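Local coordinates for amino acid ABC transporter, periplasmic amino acid-binding protein (Brucella ovis, PDB 4Z9N), which binds glutathione and probably delivers amino acids or small peptides to an ABC transporter from the periplasm, at residues Ala133-Gln138 and Cys178-Thr183; Arg261-Glu266 and Asp280-Ile285. One frame throughout, in Å; residues are numbered along the deposited sequence.

Interaction 1. Residues Ala133-Gln138 and Cys178-Thr183. With GSH (glutathione), chain U.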
loop_
_atom_site.group_PDB
_atom_site.type_symbol
_atom_site.label_atom_id
_atom_site.label_comp_id
_atom_site.label_asym_id
_atom_site.label_seq_id
_atom_site.Cartn_x
_atom_site.Cartn_y
_atom_site.Cartn_z
ATOM N N ALA D 133 25.210 2.799 26.497
ATOM C CA ALA D 133 25.739 1.649 25.762
ATOM C C ALA D 133 26.312 2.056 24.405
ATOM O O ALA D 133 25.767 2.942 23.741
ATOM C CB ALA D 133 24.646 0.611 25.563
ATOM N N SER D 134 27.397 1.408 23.990
ATOM C CA SER D 134 27.927 1.635 22.652
ATOM C C SER D 134 27.129 0.782 21.683
ATOM O O SER D 134 27.053 -0.438 21.831
ATOM C CB SER D 134 29.413 1.299 22.568
ATOM O OG SER D 134 29.650 -0.049 22.931
ATOM N N ILE D 135 26.516 1.425 20.700
ATOM C CA ILE D 135 25.630 0.709 19.791
ATOM C C ILE D 135 26.077 0.870 18.348
ATOM O O ILE D 135 26.159 1.990 17.828
ATOM C CB ILE D 135 24.183 1.169 19.973
ATOM C CG1 ILE D 135 23.798 1.084 21.457
ATOM C CG2 ILE D 135 23.245 0.307 19.116
ATOM C CD1 ILE D 135 22.359 1.412 21.735
ATOM N N CYS D 136 26.326 -0.251 17.676
ATOM C CA CYS D 136 26.801 -0.155 16.308
ATOM C C CYS D 136 25.635 0.040 15.364
ATOM O O CYS D 136 24.529 -0.469 15.563
ATOM C CB CYS D 136 27.621 -1.371 15.890
ATOM S SG CYS D 136 26.706 -2.858 15.755
ATOM N N VAL D 137 25.906 0.812 14.330
ATOM C CA VAL D 137 24.879 1.140 13.340
ATOM C C VAL D 137 25.599 1.489 12.037
ATOM O O VAL D 137 26.736 1.958 12.066
ATOM C CB VAL D 137 23.976 2.302 13.823
ATOM C CG1 VAL D 137 24.761 3.612 13.878
ATOM C CG2 VAL D 137 22.751 2.459 12.908
ATOM N N GLN D 138 24.945 1.263 10.900
ATOM C CA GLN D 138 25.544 1.658 9.623
ATOM C C GLN D 138 25.172 3.059 9.176
ATOM O O GLN D 138 24.045 3.502 9.354
ATOM C CB GLN D 138 25.164 0.679 8.526
ATOM C CG GLN D 138 26.165 -0.417 8.375
ATOM C CD GLN D 138 25.810 -1.327 7.237
ATOM O OE1 GLN D 138 25.229 -2.377 7.450
ATOM N NE2 GLN D 138 26.136 -0.918 6.016
ATOM N N CYS D 178 31.312 -3.225 20.781
ATOM C CA CYS D 178 30.015 -2.558 20.927
ATOM C C CYS D 178 29.103 -3.368 21.848
ATOM O O CYS D 178 29.132 -4.605 21.821
ATOM C CB CYS D 178 29.318 -2.384 19.580
ATOM S SG CYS D 178 30.040 -1.194 18.405
ATOM N N ASP D 179 28.281 -2.681 22.635
ATOM C CA ASP D 179 27.386 -3.342 23.580
ATOM C C ASP D 179 26.113 -3.863 22.930
ATOM O O ASP D 179 25.504 -4.810 23.423
ATOM C CB ASP D 179 26.996 -2.393 24.706
ATOM C CG ASP D 179 28.172 -1.931 25.498
ATOM O OD1 ASP D 179 28.932 -2.797 25.971
ATOM O OD2 ASP D 179 28.330 -0.709 25.648
ATOM N N ALA D 180 25.703 -3.221 21.846
ATOM C CA ALA D 180 24.448 -3.561 21.183
ATOM C C ALA D 180 24.548 -3.285 19.688
ATOM O O ALA D 180 25.460 -2.590 19.225
ATOM C CB ALA D 180 23.288 -2.781 21.794
ATOM N N TYR D 181 23.605 -3.857 18.952
ATOM C CA TYR D 181 23.523 -3.747 17.502
ATOM C C TYR D 181 22.132 -3.211 17.188
ATOM O O TYR D 181 21.147 -3.693 17.762
ATOM C CB TYR D 181 23.740 -5.125 16.857
ATOM C CG TYR D 181 24.094 -5.145 15.380
ATOM C CD1 TYR D 181 23.199 -4.685 14.416
ATOM C CD2 TYR D 181 25.307 -5.676 14.950
ATOM C CE1 TYR D 181 23.533 -4.722 13.056
ATOM C CE2 TYR D 181 25.646 -5.722 13.605
ATOM C CZ TYR D 181 24.754 -5.248 12.663
ATOM O OH TYR D 181 25.099 -5.296 11.326
ATOM N N THR D 182 22.016 -2.229 16.298
ATOM C CA THR D 182 20.681 -1.825 15.889
ATOM C C THR D 182 20.531 -1.881 14.372
ATOM O O THR D 182 21.438 -1.498 13.620
ATOM C CB THR D 182 20.298 -0.396 16.403
ATOM O OG1 THR D 182 18.916 -0.145 16.117
ATOM C CG2 THR D 182 21.146 0.708 15.740
ATOM N N THR D 183 19.388 -2.407 13.945
ATOM C CA THR D 183 18.959 -2.381 12.550
ATOM C C THR D 183 17.519 -2.896 12.507
ATOM O O THR D 183 16.877 -3.037 13.554
ATOM C CB THR D 183 19.883 -3.226 11.611
ATOM O OG1 THR D 183 19.404 -3.124 10.261
ATOM C CG2 THR D 183 19.918 -4.681 12.012
HETATM N N1 GSH U . 15.982 -0.453 6.101
HETATM C CA1 GSH U . 17.042 0.466 6.519
HETATM C C1 GSH U . 17.222 1.523 5.432
HETATM O O11 GSH U . 17.986 2.503 5.651
HETATM O O12 GSH U . 16.628 1.419 4.323
HETATM C CB1 GSH U . 18.386 -0.254 6.716
HETATM C CG1 GSH U . 18.797 -0.916 5.386
HETATM C CD1 GSH U . 20.235 -1.407 5.506
HETATM O OE1 GSH U . 21.083 -1.058 4.744
HETATM N N2 GSH U . 20.549 -2.326 6.573
HETATM C CA2 GSH U . 21.924 -2.771 6.699
HETATM C C2 GSH U . 22.394 -3.561 5.468
HETATM O O2 GSH U . 21.655 -4.059 4.680
HETATM C CB2 GSH U . 22.126 -3.521 8.020
HETATM S SG2 GSH U . 21.299 -5.135 8.030
HETATM N N3 GSH U . 23.824 -3.639 5.262
HETATM C CA3 GSH U . 24.346 -4.354 4.128
HETATM C C3 GSH U . 25.326 -3.441 3.391
HETATM O O31 GSH U . 26.076 -3.945 2.514
HETATM O O32 GSH U . 25.373 -2.198 3.645
HETATM O O HOH W 1 22.769 -0.896 11.189
HETATM O O HOH W 2 24.644 -2.635 10.181
#
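D179 clasps S134 at the start of this parallel strand pair, on its partly exposed edge. The S134 amide reaches D179 OD2 in a bond 2.8 Å long and nearly straight (166°), meeting the oxygen on its anti side, somewhat out of the carboxylate plane. In return S134 O accepts two amides, D179 N at 2.7 Å and A180 N, so one carbonyl is gripped twice. Two ladder bonds follow, C136 N to A180 O (2.9 Å) and T182 N to C136 O. I135 and A180 share one sheet face, with I135 CG1 3.9 Å from A180 CB. C136 and Y181 occupy the other. In the C136 conformer described here, SG sits between the backbone N and carbonyl carbon (chi1 68°), over one face of the Y181 ring and away from C178. Because a C136-C178 disulfide is also observed and C136 has two conformers, that sulfur-aromatic contact is best read as one alternative.

The pair is tight at I135 and A180, whose CA atoms lie 4.6 Å apart, and loosens toward V137 and T182, at 5.7 Å. Beyond them water 1 replaces a direct rung, accepting from Q138 N and donating to T182 O. Water 2 donates to both Q138 OE1 and Y181 OH, the latter also bonded to N170. At this buried, water-bridged end the side-chain amide of Q138 binds glutathione twice: OE1 accepts from N3 (2.9 Å), and NE2 donates to O32 (2.8 Å).

Within the mixed sheet of this lobe of the solute-binding protein, strand 134-138 lies between 159-163 and 180-182, and 180-182 pairs onward with 101-117. Helix 142-153 packs on I135, V137 and T182, while helix 166-174 meets C136, Q138 and Y181.

Interaction 2. Residues Arg261-Glu266 and Asp280-Ile285; sequences RLLGAE and DWVVKI
V282 packs against L262 and L263, where helix 257-262 ends beside the start of helix 281-289. Its CB points at the other segment and lies 3.4 Å from L262 O. From there the side chain forks. CG1, anti to the backbone N (chi1 -177°), meets L263 CD2 at 3.9 Å and L262 CG at 4.0 Å. CG2 takes the other branch, 3.3 Å from L262 O and near L262 CD1, and lies above the centre of the neighbouring W281 ring. Both leucine side chains cross V282 at about a right angle. At the next residue, V283 CG2 lies against L263 CB and 3.4 Å from L263 O.

Helix 257-262 closes in a Schellman motif, with G264 at positive phi (73°) as its C-prime residue and G264 N bonded to R261 O. This turn presents L263 to V282 and V283. Helices 222-240 and 248-251 pack around the same cluster, and R261 extends to a salt bridge with D149 of the second subunit.

The polar links between the segments run through water. L262 O accepts from water 3 (2.9 Å), which in turn accepts from V282 N, and from water 4, which accepts from W281 NE1. The direct contacts, being apolar, carry little directional preference; the two waters supply it, giving the helix-end carbonyl of L262 hydrogen-bond partners and tying it to specific donors.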
loop_
_atom_site.group_PDB
_atom_site.type_symbol
_atom_site.label_atom_id
_atom_site.label_comp_id
_atom_site.label_asym_id
_atom_site.label_seq_id
_atom_site.Cartn_x
_atom_site.Cartn_y
_atom_site.Cartn_z
ATOM N N ARG D 261 -8.741 -15.954 -14.306
ATOM C CA ARG D 261 -8.324 -14.640 -14.774
ATOM C C ARG D 261 -6.882 -14.364 -14.347
ATOM O O ARG D 261 -6.063 -13.907 -15.152
ATOM C CB ARG D 261 -9.281 -13.558 -14.244
ATOM C CG ARG D 261 -8.953 -12.141 -14.716
ATOM C CD ARG D 261 -10.051 -11.137 -14.361
ATOM N NE ARG D 261 -10.264 -11.053 -12.914
ATOM C CZ ARG D 261 -11.331 -11.544 -12.286
ATOM N NH1 ARG D 261 -12.302 -12.129 -12.981
ATOM N NH2 ARG D 261 -11.440 -11.427 -10.964
ATOM N N LEU D 262 -6.562 -14.662 -13.090
ATOM C CA LEU D 262 -5.198 -14.473 -12.581
ATOM C C LEU D 262 -4.182 -15.263 -13.405
ATOM O O LEU D 262 -3.129 -14.747 -13.757
ATOM C CB LEU D 262 -5.095 -14.901 -11.112
ATOM C CG LEU D 262 -3.719 -14.711 -10.469
ATOM C CD1 LEU D 262 -3.362 -13.216 -10.370
ATOM C CD2 LEU D 262 -3.625 -15.401 -9.107
ATOM N N LEU D 263 -4.508 -16.509 -13.727
ATOM C CA LEU D 263 -3.525 -17.375 -14.382
ATOM C C LEU D 263 -3.573 -17.295 -15.912
ATOM O O LEU D 263 -2.911 -18.075 -16.595
ATOM C CB LEU D 263 -3.711 -18.824 -13.922
ATOM C CG LEU D 263 -3.498 -18.959 -12.412
ATOM C CD1 LEU D 263 -3.620 -20.401 -11.972
ATOM C CD2 LEU D 263 -2.134 -18.390 -12.003
ATOM N N GLY D 264 -4.331 -16.338 -16.441
ATOM C CA GLY D 264 -4.376 -16.101 -17.873
ATOM C C GLY D 264 -5.129 -17.148 -18.672
ATOM O O GLY D 264 -4.881 -17.323 -19.870
ATOM N N ALA D 265 -6.056 -17.842 -18.018
ATOM C CA ALA D 265 -6.805 -18.912 -18.672
ATOM C C ALA D 265 -8.150 -18.436 -19.200
ATOM O O ALA D 265 -8.861 -19.189 -19.853
ATOM C CB ALA D 265 -7.010 -20.083 -17.717
ATOM N N GLU D 266 -8.509 -17.192 -18.903
ATOM C CA GLU D 266 -9.755 -16.639 -19.422
ATOM C C GLU D 266 -9.606 -16.430 -20.924
ATOM O O GLU D 266 -8.489 -16.305 -21.435
ATOM C CB GLU D 266 -10.119 -15.329 -18.715
ATOM N N ASP D 280 0.238 -15.578 -19.715
ATOM C CA ASP D 280 0.450 -16.440 -18.559
ATOM C C ASP D 280 1.549 -15.930 -17.628
ATOM O O ASP D 280 2.238 -16.725 -16.997
ATOM C CB ASP D 280 0.775 -17.872 -19.023
ATOM C CG ASP D 280 2.034 -17.945 -19.882
ATOM O OD1 ASP D 280 2.513 -16.892 -20.346
ATOM O OD2 ASP D 280 2.554 -19.066 -20.082
ATOM N N TRP D 281 1.700 -14.606 -17.531
ATOM C CA TRP D 281 2.795 -14.020 -16.759
ATOM C C TRP D 281 2.780 -14.473 -15.284
ATOM O O TRP D 281 3.841 -14.664 -14.681
ATOM C CB TRP D 281 2.754 -12.484 -16.856
ATOM C CG TRP D 281 1.516 -11.885 -16.268
ATOM C CD1 TRP D 281 0.244 -11.972 -16.770
ATOM C CD2 TRP D 281 1.419 -11.129 -15.058
ATOM N NE1 TRP D 281 -0.637 -11.309 -15.940
ATOM C CE2 TRP D 281 0.065 -10.780 -14.889
ATOM C CE3 TRP D 281 2.352 -10.697 -14.105
ATOM C CZ2 TRP D 281 -0.383 -10.034 -13.800
ATOM C CZ3 TRP D 281 1.901 -9.958 -13.020
ATOM C CH2 TRP D 281 0.549 -9.636 -12.877
ATOM N N VAL D 282 1.597 -14.666 -14.702
ATOM C CA VAL D 282 1.527 -15.105 -13.307
ATOM C C VAL D 282 1.920 -16.579 -13.164
ATOM O O VAL D 282 2.586 -16.948 -12.197
ATOM C CB VAL D 282 0.133 -14.856 -12.695
ATOM C CG1 VAL D 282 0.123 -15.267 -11.227
ATOM C CG2 VAL D 282 -0.240 -13.379 -12.822
ATOM N N VAL D 283 1.517 -17.425 -14.113
ATOM C CA VAL D 283 1.968 -18.819 -14.108
ATOM C C VAL D 283 3.499 -18.845 -14.151
ATOM O O VAL D 283 4.133 -19.620 -13.433
ATOM C CB VAL D 283 1.370 -19.640 -15.275
ATOM C CG1 VAL D 283 1.800 -21.108 -15.168
ATOM C CG2 VAL D 283 -0.152 -19.531 -15.291
ATOM N N LYS D 284 4.090 -17.973 -14.965
ATOM C CA LYS D 284 5.547 -17.885 -15.025
ATOM C C LYS D 284 6.153 -17.502 -13.680
ATOM O O LYS D 284 7.161 -18.095 -13.276
ATOM C CB LYS D 284 6.007 -16.885 -16.088
ATOM C CG LYS D 284 5.597 -17.217 -17.506
ATOM C CD LYS D 284 6.167 -16.171 -18.468
ATOM C CE LYS D 284 5.807 -16.463 -19.920
ATOM N NZ LYS D 284 5.864 -17.913 -20.236
ATOM N N ILE D 285 5.549 -16.521 -12.995
ATOM C CA ILE D 285 6.033 -16.108 -11.684
ATOM C C ILE D 285 5.976 -17.279 -10.697
ATOM O O ILE D 285 6.975 -17.616 -10.059
ATOM C CB ILE D 285 5.249 -14.888 -11.111
ATOM C CG1 ILE D 285 5.411 -13.639 -11.995
ATOM C CG2 ILE D 285 5.708 -14.613 -9.714
ATOM C CD1 ILE D 285 4.493 -12.459 -11.608
HETATM O O HOH W 3 -1.169 -15.139 -15.813
HETATM O O HOH W 4 -3.546 -12.251 -15.313
#

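How the interactions relate
Interactions 1 and 2 follow one another along the chain and lie on opposite sides of its centre, their own centres 46 Å apart and nearest atoms about 27 Å apart, so neither touches the other. Interaction 1 supplies Q138 and T183 to the glutathione pocket, which N26, T27, R73, N88, R95 and D184 also line with hydrogen bonds to the ligand. Interaction 2 contributes no pocket residue and joins helices instead. The dimer offers an indirect relation: D149 of the second subunit lies on that subunit's copy of the helix covering interaction 1, so the subunit interface brings that helix to interaction 2.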